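Local structure of putative hexose oxidase (Nonomuraea sp. ATCC 39727, 5AWV) at residues 401-406 with 420-425. The protein binds FAD covalently and probably oxidises a sugar of glycopeptide antibiotics such as teicoplanin. Residues are numbered along the deposited sequence; the frame is centred on the assembly and turned at random.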
ATOM      1  N   ILE A 401       0.044  13.823  -8.619  1.00 13.18           N
ATOM      2  CA  ILE A 401      -0.616  13.611  -7.327  1.00 13.16           C
ATOM      3  C   ILE A 401       0.011  14.530  -6.319  1.00 11.89           C
ATOM      4  O   ILE A 401       1.257  14.487  -6.163  1.00 10.29           O
ATOM      5  CB  ILE A 401      -0.400  12.127  -6.908  1.00 14.61           C
ATOM      6  CG1 ILE A 401      -0.871  11.134  -8.025  1.00 15.77           C
ATOM      7  CG2 ILE A 401      -1.106  11.769  -5.639  1.00 16.13           C
ATOM      8  CD1 ILE A 401      -0.336   9.707  -7.766  1.00 19.22           C
ATOM      9  N   GLY A 402      -0.813  15.358  -5.689  1.00 11.46           N
ATOM     10  CA  GLY A 402      -0.389  16.300  -4.628  1.00 12.96           C
ATOM     11  C   GLY A 402       0.388  15.604  -3.512  1.00 12.29           C
ATOM     12  O   GLY A 402      -0.031  14.580  -3.064  1.00 11.37           O
ATOM     13  N   TYR A 403       1.526  16.162  -3.155  1.00 12.57           N
ATOM     14  CA  TYR A 403       2.418  15.617  -2.111  1.00 13.51           C
ATOM     15  C   TYR A 403       3.095  16.759  -1.346  1.00 13.26           C
ATOM     16  O   TYR A 403       2.677  17.878  -1.459  1.00 13.59           O
ATOM     17  CB  TYR A 403       3.407  14.688  -2.732  1.00 13.28           C
ATOM     18  CG  TYR A 403       4.090  13.704  -1.780  1.00 11.33           C
ATOM     19  CD1 TYR A 403       3.356  12.835  -1.025  1.00 10.50           C
ATOM     20  CD2 TYR A 403       5.487  13.702  -1.646  1.00 10.56           C
ATOM     21  CE1 TYR A 403       3.961  11.926  -0.181  1.00 12.05           C
ATOM     22  CE2 TYR A 403       6.166  12.771  -0.850  1.00 10.56           C
ATOM     23  CZ  TYR A 403       5.393  11.888  -0.095  1.00 11.24           C
ATOM     24  OH  TYR A 403       6.006  10.966   0.718  1.00 11.80           O
ATOM     25  N   GLY A 404       4.081  16.478  -0.510  1.00 13.98           N
ATOM     26  CA  GLY A 404       4.760  17.485   0.262  1.00 13.71           C
ATOM     27  C   GLY A 404       4.085  17.875   1.536  1.00 14.47           C
ATOM     28  O   GLY A 404       3.592  17.002   2.260  1.00 14.89           O
ATOM     29  N   GLY A 405       4.039  19.169   1.807  1.00 13.55           N
ATOM     30  CA  GLY A 405       3.466  19.711   3.040  1.00 13.63           C
ATOM     31  C   GLY A 405       4.240  19.082   4.232  1.00 14.37           C
ATOM     32  O   GLY A 405       5.507  19.052   4.248  1.00 13.54           O
ATOM     33  N   LYS A 406       3.520  18.447   5.129  1.00 15.58           N
ATOM     34  CA  LYS A 406       4.122  17.922   6.383  1.00 17.15           C
ATOM     35  C   LYS A 406       5.039  16.732   6.212  1.00 15.34           C
ATOM     36  O   LYS A 406       5.889  16.464   7.052  1.00 14.24           O
ATOM     37  CB  LYS A 406       3.043  17.519   7.391  1.00 20.09           C
ATOM     38  CG  LYS A 406       2.263  18.667   7.975  1.00 28.43           C
ATOM     39  CD  LYS A 406       3.066  19.886   8.403  1.00 33.37           C
ATOM     40  CE  LYS A 406       2.229  20.778   9.285  1.00 41.11           C
ATOM     41  NZ  LYS A 406       3.162  21.754   9.916  1.00 52.21           N
ATOM     42  N   ARG A 420      12.119  14.060   0.646  1.00 13.15           N
ATOM     43  CA  ARG A 420      11.518  14.864   1.678  1.00 12.98           C
ATOM     44  C   ARG A 420      11.492  16.339   1.302  1.00 13.80           C
ATOM     45  O   ARG A 420      11.354  17.231   2.147  1.00 14.29           O
ATOM     46  CB  ARG A 420      12.212  14.607   3.032  1.00 11.80           C
ATOM     47  CG  ARG A 420      11.972  13.225   3.585  1.00 12.40           C
ATOM     48  CD  ARG A 420      10.514  12.964   3.947  1.00 11.88           C
ATOM     49  NE  ARG A 420      10.365  11.701   4.680  1.00 12.43           N
ATOM     50  CZ  ARG A 420       9.340  11.350   5.439  1.00 13.00           C
ATOM     51  NH1 ARG A 420       8.313  12.154   5.604  1.00 11.53           N
ATOM     52  NH2 ARG A 420       9.354  10.143   6.069  1.00 13.93           N
ATOM     53  N   ASP A 421      11.528  16.611   0.011  1.00 14.81           N
ATOM     54  CA  ASP A 421      11.181  17.974  -0.464  1.00 15.94           C
ATOM     55  C   ASP A 421      10.431  17.984  -1.768  1.00 17.76           C
ATOM     56  O   ASP A 421      10.394  19.015  -2.432  1.00 18.69           O
ATOM     57  CB  ASP A 421      12.384  18.933  -0.498  1.00 19.42           C
ATOM     58  CG  ASP A 421      13.219  18.754  -1.677  1.00 23.55           C
ATOM     59  OD1 ASP A 421      13.208  17.673  -2.292  1.00 27.31           O
ATOM     60  OD2 ASP A 421      13.886  19.723  -2.047  1.00 28.86           O
ATOM     61  N   ALA A 422       9.764  16.871  -2.095  1.00 16.13           N
ATOM     62  CA  ALA A 422       8.961  16.780  -3.286  1.00 14.66           C
ATOM     63  C   ALA A 422       7.627  17.500  -3.111  1.00 15.28           C
ATOM     64  O   ALA A 422       7.150  17.736  -1.997  1.00 15.88           O
ATOM     65  CB  ALA A 422       8.734  15.299  -3.645  1.00 13.84           C
ATOM     66  N   ILE A 423       7.041  17.880  -4.245  1.00 14.12           N
ATOM     67  CA  ILE A 423       5.733  18.553  -4.292  1.00 13.96           C
ATOM     68  C   ILE A 423       4.668  17.659  -4.960  1.00 13.25           C
ATOM     69  O   ILE A 423       3.469  17.831  -4.697  1.00 14.03           O
ATOM     70  CB  ILE A 423       5.848  19.903  -5.037  1.00 14.81           C
ATOM     71  CG1 ILE A 423       6.235  19.756  -6.545  1.00 14.76           C
ATOM     72  CG2 ILE A 423       6.858  20.775  -4.368  1.00 18.42           C
ATOM     73  CD1 ILE A 423       6.181  21.084  -7.379  1.00 14.29           C
ATOM     74  N   LEU A 424       5.088  16.733  -5.832  1.00 12.56           N
ATOM     75  CA  LEU A 424       4.128  15.865  -6.572  1.00 12.90           C
ATOM     76  C   LEU A 424       4.707  14.495  -6.722  1.00 11.63           C
ATOM     77  O   LEU A 424       5.950  14.343  -6.879  1.00 12.70           O
ATOM     78  CB  LEU A 424       3.904  16.468  -7.977  1.00 13.54           C
ATOM     79  CG  LEU A 424       3.161  17.808  -8.021  1.00 14.45           C
ATOM     80  CD1 LEU A 424       3.429  18.541  -9.345  1.00 17.01           C
ATOM     81  CD2 LEU A 424       1.686  17.555  -7.828  1.00 13.97           C
ATOM     82  N   LYS A 425       3.839  13.497  -6.799  1.00 10.45           N
ATOM     83  CA  LYS A 425       4.267  12.250  -7.282  1.00 11.97           C
ATOM     84  C   LYS A 425       3.658  12.175  -8.673  1.00 13.57           C
ATOM     85  O   LYS A 425       2.488  12.584  -8.890  1.00 17.13           O
ATOM     86  CB  LYS A 425       3.831  11.074  -6.440  1.00 12.45           C
ATOM     87  CG  LYS A 425       4.279  11.132  -4.929  1.00 13.27           C
ATOM     88  CD  LYS A 425       4.459   9.691  -4.392  1.00 14.85           C
ATOM     89  CE  LYS A 425       4.657   9.775  -2.852  1.00 16.99           C
ATOM     90  NZ  LYS A 425       5.216   8.508  -2.340  1.00 16.81           N
TER
HETATM   91  O   HOH W   1       5.143   8.307   0.508  1.00 18.25           O
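The phenol ring of Tyr403 lies with one face under the aliphatic end of Lys425 and with an edge against the methyl group of Ala422. Lys425 CE sits over that face, 3.6 Å from the centroid of the Tyr403 ring and only 17° off the normal, a CH-pi contact displaced toward the rim. At Ala422 the touch is lighter: CB stands 4.1 Å from Tyr403 CD2, near the ring plane. The tyrosine's CG, anti to its own backbone N (chi1 -161°), carries the ring toward segment 420-425, while the lysine runs extended beyond CG across the face. Its ammonium therefore reaches the hydroxyl side of the ring, where NZ makes an off-centre cation-pi contact with the Tyr403 ring, 4.5 Å from the centroid. Water 1 accepts a hydrogen bond from Lys425 NZ and is also hydrogen-bonded to Tyr403 OH, tying the two polar ends together.

Behind these side chains, regular pairing of two adjacent antiparallel strands of the seven-stranded sheet ends, though the backbones stay close. Ile401 and Lys425 form a hydrogen-bonded pair, Ile401 N giving to Lys425 O (2.8 Å, nearly straight at 172°) and Lys425 N returning the bond to Ile401 O. Leu424 CD2 packs 3.5 Å from that same Ile401 O. Past the pair, Tyr403 N still reaches Ile423 O, at 3.0 Å but well above the carbonyl plane. On the far side of 420-425, a classic beta bulge sets Ile423 and Leu424 opposite the single Leu371, whose backbone hydrogen-bonds both.

The buried amino group also bonds Tyr370 OH and makes cation-pi contacts with Tyr165 and Tyr470, two residues that bind FAD. Tyrosines and water together thus hold it in place beside the flavin site, the Lys425 side chain coming within about 6 Å of the bound FAD, nearest atoms.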